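Local coordinates for ORF 37 (PDB 3POV), which cuts double-stranded and single-stranded DNA as an endonuclease and exonuclease, processing viral DNA intermediates so that unit-length genomes can be packaged, at residues 187-192 and 247-252; 409-414 and 434-439. One frame throughout, in Å; residues are numbered along the deposited sequence.

Interaction 1 of 2, residues 187-192 and 247-252; sequences EVVKTL and IKCRFK. With nucleotides of chain B.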
loop_
_atom_site.group_PDB
_atom_site.type_symbol
_atom_site.label_atom_id
_atom_site.label_comp_id
_atom_site.label_asym_id
_atom_site.label_seq_id
_atom_site.Cartn_x
_atom_site.Cartn_y
_atom_site.Cartn_z
ATOM N N GLU A 187 8.970 -10.179 -0.436
ATOM C CA GLU A 187 8.622 -11.492 -0.955
ATOM C C GLU A 187 8.935 -12.583 0.067
ATOM O O GLU A 187 8.231 -13.591 0.148
ATOM C CB GLU A 187 9.345 -11.760 -2.275
ATOM C CG GLU A 187 8.464 -12.405 -3.331
ATOM C CD GLU A 187 7.952 -13.773 -2.910
ATOM O OE1 GLU A 187 8.567 -14.785 -3.311
ATOM O OE2 GLU A 187 6.937 -13.838 -2.181
ATOM N N VAL A 188 9.991 -12.367 0.849
ATOM C CA VAL A 188 10.383 -13.299 1.901
ATOM C C VAL A 188 9.310 -13.351 2.977
ATOM O O VAL A 188 8.822 -14.430 3.335
ATOM C CB VAL A 188 11.736 -12.901 2.529
ATOM C CG1 VAL A 188 12.087 -13.818 3.696
ATOM C CG2 VAL A 188 12.832 -12.919 1.475
ATOM N N VAL A 189 8.943 -12.176 3.486
ATOM C CA VAL A 189 7.856 -12.064 4.453
ATOM C C VAL A 189 6.580 -12.694 3.900
ATOM O O VAL A 189 5.826 -13.338 4.626
ATOM C CB VAL A 189 7.578 -10.601 4.841
ATOM C CG1 VAL A 189 6.388 -10.520 5.780
ATOM C CG2 VAL A 189 8.807 -9.976 5.484
ATOM N N LYS A 190 6.346 -12.523 2.606
ATOM C CA LYS A 190 5.165 -13.108 1.989
ATOM C C LYS A 190 5.251 -14.629 1.996
ATOM O O LYS A 190 4.279 -15.310 2.333
ATOM C CB LYS A 190 4.959 -12.574 0.570
ATOM C CG LYS A 190 3.818 -13.240 -0.177
ATOM C CD LYS A 190 3.013 -12.226 -0.974
ATOM C CE LYS A 190 3.905 -11.383 -1.868
ATOM N NZ LYS A 190 3.147 -10.304 -2.557
ATOM N N THR A 191 6.415 -15.157 1.629
ATOM C CA THR A 191 6.649 -16.593 1.689
ATOM C C THR A 191 6.373 -17.115 3.101
ATOM O O THR A 191 5.779 -18.178 3.273
ATOM C CB THR A 191 8.094 -16.947 1.290
ATOM O OG1 THR A 191 8.298 -16.653 -0.096
ATOM C CG2 THR A 191 8.378 -18.425 1.540
ATOM N N LEU A 192 6.800 -16.355 4.105
ATOM C CA LEU A 192 6.580 -16.724 5.499
ATOM C C LEU A 192 5.104 -16.895 5.815
ATOM O O LEU A 192 4.692 -17.924 6.350
ATOM C CB LEU A 192 7.183 -15.670 6.432
ATOM C CG LEU A 192 8.611 -15.873 6.948
ATOM C CD1 LEU A 192 9.385 -16.846 6.077
ATOM C CD2 LEU A 192 9.327 -14.540 7.034
ATOM N N ILE A 247 2.644 -5.891 4.303
ATOM C CA ILE A 247 3.989 -6.420 4.522
ATOM C C ILE A 247 5.067 -5.337 4.584
ATOM O O ILE A 247 5.274 -4.605 3.612
ATOM C CB ILE A 247 4.374 -7.425 3.420
ATOM C CG1 ILE A 247 3.501 -8.680 3.517
ATOM C CG2 ILE A 247 5.861 -7.765 3.500
ATOM C CD1 ILE A 247 3.861 -9.751 2.510
ATOM N N LYS A 248 5.755 -5.247 5.725
ATOM C CA LYS A 248 6.856 -4.299 5.890
ATOM C C LYS A 248 8.172 -5.017 6.218
ATOM O O LYS A 248 8.191 -6.238 6.379
ATOM C CB LYS A 248 6.519 -3.277 6.978
ATOM C CG LYS A 248 5.257 -2.462 6.698
ATOM C CD LYS A 248 5.333 -1.797 5.333
ATOM C CE LYS A 248 4.115 -0.936 5.046
ATOM N NZ LYS A 248 4.093 -0.497 3.620
ATOM N N CYS A 249 9.263 -4.260 6.322
ATOM C CA CYS A 249 10.589 -4.829 6.595
ATOM C C CYS A 249 11.435 -3.943 7.509
ATOM O O CYS A 249 11.580 -2.749 7.258
ATOM C CB CYS A 249 11.357 -5.049 5.291
ATOM S SG CYS A 249 10.685 -6.284 4.165
ATOM N N ARG A 250 12.004 -4.532 8.561
ATOM C CA ARG A 250 12.971 -3.822 9.402
ATOM C C ARG A 250 14.390 -4.364 9.174
ATOM O O ARG A 250 14.591 -5.579 9.050
ATOM C CB ARG A 250 12.612 -3.935 10.885
ATOM C CG ARG A 250 11.496 -3.024 11.375
ATOM C CD ARG A 250 11.844 -1.551 11.268
ATOM N NE ARG A 250 11.371 -0.998 10.006
ATOM C CZ ARG A 250 10.330 -0.185 9.878
ATOM N NH1 ARG A 250 9.647 0.206 10.939
ATOM N NH2 ARG A 250 9.983 0.248 8.680
ATOM N N PHE A 251 15.366 -3.459 9.130
ATOM C CA PHE A 251 16.757 -3.836 8.894
ATOM C C PHE A 251 17.724 -3.361 9.990
ATOM O O PHE A 251 18.856 -3.830 10.065
ATOM C CB PHE A 251 17.212 -3.319 7.526
ATOM C CG PHE A 251 16.447 -3.905 6.385
ATOM C CD1 PHE A 251 16.774 -5.156 5.887
ATOM C CD2 PHE A 251 15.380 -3.218 5.820
ATOM C CE1 PHE A 251 16.055 -5.708 4.839
ATOM C CE2 PHE A 251 14.662 -3.764 4.770
ATOM C CZ PHE A 251 14.997 -5.008 4.281
ATOM N N LYS A 252 17.269 -2.432 10.828
ATOM C CA LYS A 252 18.087 -1.840 11.888
ATOM C C LYS A 252 18.572 -2.839 12.929
ATOM O O LYS A 252 19.312 -2.476 13.830
ATOM C CB LYS A 252 17.280 -0.786 12.645
ATOM C CG LYS A 252 16.964 0.466 11.894
ATOM C CD LYS A 252 16.131 1.382 12.771
ATOM C CE LYS A 252 14.916 0.652 13.328
ATOM N NZ LYS A 252 13.985 1.590 14.015
ATOM P P DG B 3 14.759 0.397 9.136
ATOM O OP1 DG B 3 14.950 -0.865 9.874
ATOM O OP2 DG B 3 13.886 1.446 9.700
ATOM O "O5'" DG B 3 16.166 1.087 8.857
ATOM C "C5'" DG B 3 17.204 0.384 8.220
ATOM C "C4'" DG B 3 18.383 1.326 8.132
ATOM O "O4'" DG B 3 18.073 2.320 7.135
ATOM C "C3'" DG B 3 18.682 2.090 9.420
ATOM O "O3'" DG B 3 20.011 1.815 9.858
ATOM C "C2'" DG B 3 18.500 3.565 9.067
ATOM C "C1'" DG B 3 18.598 3.559 7.549
ATOM N N9 DG B 3 17.771 4.560 6.897
ATOM C C8 DG B 3 16.427 4.768 7.085
ATOM N N7 DG B 3 15.948 5.730 6.348
ATOM C C5 DG B 3 17.043 6.179 5.624
ATOM C C6 DG B 3 17.132 7.209 4.662
ATOM O O6 DG B 3 16.226 7.948 4.250
ATOM N N1 DG B 3 18.429 7.340 4.168
ATOM C C2 DG B 3 19.502 6.571 4.561
ATOM N N2 DG B 3 20.677 6.845 3.975
ATOM N N3 DG B 3 19.430 5.600 5.465
ATOM C C4 DG B 3 18.174 5.466 5.948
ATOM P P DG B 2 9.887 1.737 4.524
ATOM O OP1 DG B 2 8.798 0.837 4.949
ATOM O OP2 DG B 2 9.741 3.204 4.636
ATOM O "O5'" DG B 2 11.215 1.333 5.321
ATOM C "C5'" DG B 2 11.793 0.046 5.139
ATOM C "C4'" DG B 2 13.253 0.119 5.512
ATOM O "O4'" DG B 2 13.951 0.873 4.499
ATOM C "C3'" DG B 2 13.513 0.812 6.844
ATOM O "O3'" DG B 2 14.299 -0.045 7.665
ATOM C "C2'" DG B 2 14.227 2.115 6.489
ATOM C "C1'" DG B 2 14.778 1.843 5.095
ATOM N N9 DG B 2 14.785 3.016 4.228
ATOM C C8 DG B 2 13.707 3.789 3.874
ATOM N N7 DG B 2 14.013 4.776 3.078
ATOM C C5 DG B 2 15.384 4.645 2.892
ATOM C C6 DG B 2 16.269 5.432 2.124
ATOM O O6 DG B 2 16.006 6.431 1.439
ATOM N N1 DG B 2 17.578 4.960 2.206
ATOM C C2 DG B 2 17.971 3.862 2.938
ATOM N N2 DG B 2 19.277 3.560 2.893
ATOM N N3 DG B 2 17.147 3.115 3.665
ATOM C C4 DG B 2 15.875 3.567 3.593
#
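V189 and I247 pack helix 187-192 on strand 247-250, their side chains sliding past each other in opposite directions. CG2 of I247 meets both CB and CG1 of V189, at 3.6 Å from CB. The other V189 branch, CG2, reaches past I247 to K248 O at 3.9 Å and C249 SG at 4.3 Å. With CG1 of I247 anti to its carbonyl carbon (chi1 -67°), CD1 extends to K190 and touches the start of that side chain, CB, at 3.6 Å. The bent remainder of K190 takes its ammonium to the backbone carbonyls of L205 and D223.

Past the strand end, the chain grips DNA. OP1 of DG3 of chain B accepts from F251 N at 2.7 Å, nearly straight at 166°, and from K252 N at 3.0 Å. R250 lays one guanidinium face toward OP2 of the same phosphate, while the F251 ring turns its edge to the sugar of DG2 of chain B. D304 forms salt bridges with both R250 and K252. I247 belongs to the magnesium site with D223 and E246. Helix 181-197 lies against the I247 and C249 side of strand 243-250, whose other neighbours are strands 224-226 and 403-412 of the mixed sheet.

Interaction 2 of 2, residues 409-414 and 434-439; sequences GFFRKR and EIPTLL
Strands 409-412 and 435-439 pair antiparallel, their short axes 4.4 Å apart at closest, with the register slipping by one residue between F410 and F411. T437 and L438 both face F410, a classic beta bulge. F410 O takes a nearly linear bond from T437 N at 2.7 Å and a weak one from L438 N, while F410 N donates to L438 O at 2.9 Å. Beyond the bulge, R412 and I435 exchange two backbone bonds, R412 N reaching I435 O at 2.8 Å and I435 N reaching R412 O.

The side chains of F410 and L438 meet obliquely, CB against CB at 3.7 Å, and L438 O lies at the edge of the F410 ring. On the face shared by F411 and P436, the F411 ring turns its edge to E434 O, and its CE1 approaches P436 CB. R412 and I435 run side by side on the face they share with F410 and L438, I435 CD1 lying over one face of the R412 guanidinium. Folding R412 CG between its backbone N and carbonyl carbon (chi1 67°) sets it 3.6 Å from T437 CG2. The R412 charge is met by D418. R414 crosses I435 at about a right angle, CG to CG1 at 3.7 Å, and its NE bonds to V433 O. A water links K413 NZ to E434 OE1, weakly on the glutamate side.

This is a bulged antiparallel pair within the central mixed sheet of a PDDEXK-type nuclease, whose F411 and P436 face packs on helix 181-197.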
loop_
_atom_site.group_PDB
_atom_site.type_symbol
_atom_site.label_atom_id
_atom_site.label_comp_id
_atom_site.label_asym_id
_atom_site.label_seq_id
_atom_site.Cartn_x
_atom_site.Cartn_y
_atom_site.Cartn_z
ATOM N N GLY A 409 8.885 -8.268 8.792
ATOM C CA GLY A 409 10.014 -9.165 8.923
ATOM C C GLY A 409 11.238 -8.392 9.361
ATOM O O GLY A 409 11.507 -7.302 8.851
ATOM N N PHE A 410 11.963 -8.951 10.326
ATOM C CA PHE A 410 13.256 -8.409 10.742
ATOM C C PHE A 410 14.384 -9.222 10.111
ATOM O O PHE A 410 14.441 -10.441 10.259
ATOM C CB PHE A 410 13.363 -8.389 12.272
ATOM C CG PHE A 410 12.413 -7.423 12.926
ATOM C CD1 PHE A 410 12.864 -6.208 13.415
ATOM C CD2 PHE A 410 11.062 -7.713 13.017
ATOM C CE1 PHE A 410 11.988 -5.306 14.002
ATOM C CE2 PHE A 410 10.181 -6.815 13.605
ATOM C CZ PHE A 410 10.643 -5.611 14.097
ATOM N N PHE A 411 15.270 -8.539 9.397
ATOM C CA PHE A 411 16.310 -9.195 8.609
ATOM C C PHE A 411 17.715 -8.924 9.143
ATOM O O PHE A 411 17.943 -7.924 9.819
ATOM C CB PHE A 411 16.232 -8.724 7.150
ATOM C CG PHE A 411 15.026 -9.225 6.409
ATOM C CD1 PHE A 411 15.111 -10.351 5.604
ATOM C CD2 PHE A 411 13.806 -8.565 6.509
ATOM C CE1 PHE A 411 14.005 -10.817 4.913
ATOM C CE2 PHE A 411 12.692 -9.028 5.824
ATOM C CZ PHE A 411 12.790 -10.154 5.024
ATOM N N ARG A 412 18.651 -9.816 8.827
ATOM C CA ARG A 412 20.080 -9.596 9.099
ATOM C C ARG A 412 20.889 -9.989 7.868
ATOM O O ARG A 412 20.463 -10.845 7.086
ATOM C CB ARG A 412 20.564 -10.392 10.325
ATOM C CG ARG A 412 20.557 -11.913 10.136
ATOM C CD ARG A 412 21.160 -12.661 11.331
ATOM N NE ARG A 412 20.996 -14.109 11.207
ATOM C CZ ARG A 412 21.814 -14.900 10.513
ATOM N NH1 ARG A 412 22.866 -14.387 9.881
ATOM N NH2 ARG A 412 21.582 -16.207 10.448
ATOM N N LYS A 413 22.045 -9.360 7.684
ATOM C CA LYS A 413 22.910 -9.712 6.562
ATOM C C LYS A 413 23.440 -11.124 6.752
ATOM O O LYS A 413 23.704 -11.540 7.881
ATOM C CB LYS A 413 24.071 -8.728 6.437
ATOM C CG LYS A 413 23.641 -7.290 6.200
ATOM C CD LYS A 413 24.841 -6.383 5.978
ATOM C CE LYS A 413 24.409 -4.941 5.772
ATOM N NZ LYS A 413 23.741 -4.389 6.984
ATOM N N ARG A 414 23.572 -11.865 5.652
ATOM C CA ARG A 414 24.138 -13.212 5.695
ATOM C C ARG A 414 25.585 -13.195 6.195
ATOM O O ARG A 414 26.356 -12.284 5.886
ATOM C CB ARG A 414 24.093 -13.862 4.312
ATOM C CG ARG A 414 22.693 -14.162 3.787
ATOM C CD ARG A 414 22.764 -14.861 2.438
ATOM N NE ARG A 414 21.449 -15.219 1.914
ATOM C CZ ARG A 414 20.918 -16.437 1.979
ATOM N NH1 ARG A 414 21.587 -17.430 2.546
ATOM N NH2 ARG A 414 19.715 -16.663 1.472
ATOM N N GLU A 434 18.566 -11.082 2.230
ATOM C CA GLU A 434 18.951 -11.168 3.632
ATOM C C GLU A 434 18.173 -12.255 4.362
ATOM O O GLU A 434 17.232 -12.830 3.822
ATOM C CB GLU A 434 18.784 -9.816 4.329
ATOM C CG GLU A 434 19.618 -8.720 3.694
ATOM C CD GLU A 434 19.708 -7.477 4.555
ATOM O OE1 GLU A 434 19.987 -6.388 4.006
ATOM O OE2 GLU A 434 19.500 -7.589 5.780
ATOM N N ILE A 435 18.584 -12.538 5.592
ATOM C CA ILE A 435 17.991 -13.616 6.366
ATOM C C ILE A 435 17.015 -13.066 7.392
ATOM O O ILE A 435 17.351 -12.155 8.154
ATOM C CB ILE A 435 19.073 -14.479 7.067
ATOM C CG1 ILE A 435 19.924 -15.208 6.025
ATOM C CG2 ILE A 435 18.435 -15.470 8.037
ATOM C CD1 ILE A 435 21.005 -16.055 6.613
ATOM N N PRO A 436 15.790 -13.612 7.399
ATOM C CA PRO A 436 14.753 -13.214 8.351
ATOM C C PRO A 436 14.970 -13.874 9.707
ATOM O O PRO A 436 15.129 -15.092 9.787
ATOM C CB PRO A 436 13.473 -13.741 7.699
ATOM C CG PRO A 436 13.925 -14.943 6.944
ATOM C CD PRO A 436 15.300 -14.613 6.434
ATOM N N THR A 437 14.959 -13.066 10.761
ATOM C CA THR A 437 15.175 -13.555 12.115
ATOM C C THR A 437 13.877 -13.512 12.923
ATOM O O THR A 437 13.603 -14.401 13.734
ATOM C CB THR A 437 16.261 -12.725 12.832
ATOM O OG1 THR A 437 15.796 -11.384 13.016
ATOM C CG2 THR A 437 17.550 -12.700 12.004
ATOM N N LEU A 438 13.076 -12.476 12.684
ATOM C CA LEU A 438 11.828 -12.269 13.408
ATOM C C LEU A 438 10.668 -11.967 12.463
ATOM O O LEU A 438 10.857 -11.361 11.408
ATOM C CB LEU A 438 11.970 -11.087 14.365
ATOM C CG LEU A 438 12.223 -11.288 15.854
ATOM C CD1 LEU A 438 12.014 -9.955 16.555
ATOM C CD2 LEU A 438 11.303 -12.349 16.440
ATOM N N LEU A 439 9.466 -12.367 12.864
ATOM C CA LEU A 439 8.248 -12.004 12.147
ATOM C C LEU A 439 7.183 -11.561 13.146
ATOM O O LEU A 439 6.697 -12.364 13.937
ATOM C CB LEU A 439 7.744 -13.183 11.305
ATOM C CG LEU A 439 6.640 -12.937 10.261
ATOM C CD1 LEU A 439 5.265 -13.318 10.781
ATOM C CD2 LEU A 439 6.643 -11.501 9.731
HETATM O O HOH W 1 17.399 -9.229 12.607
HETATM O O HOH W 2 20.808 -3.789 6.055
#

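Interactions 1 and 2 have centres 8 Å apart and meet through the same mixed sheet, in which strands 243-250, 403-412 and 435-443 are consecutive neighbours. Strand 403-412 runs parallel to the first and antiparallel to the last. R250 stitches the two contacts together, its N probably bonded to G409 O and its O to F411 N, while its CB packs on the F410 ring. Along the chain they come in series, yet helix 181-197, which supplies residues 187-192 to interaction 1, also packs on F411 and P436 of interaction 2. Sequence-distant pieces are thereby assembled into one nuclease core, with I247 of the magnesium site and the DNA contacts in interaction 1 and the bulged pair of interaction 2 continuing the sheet beside them.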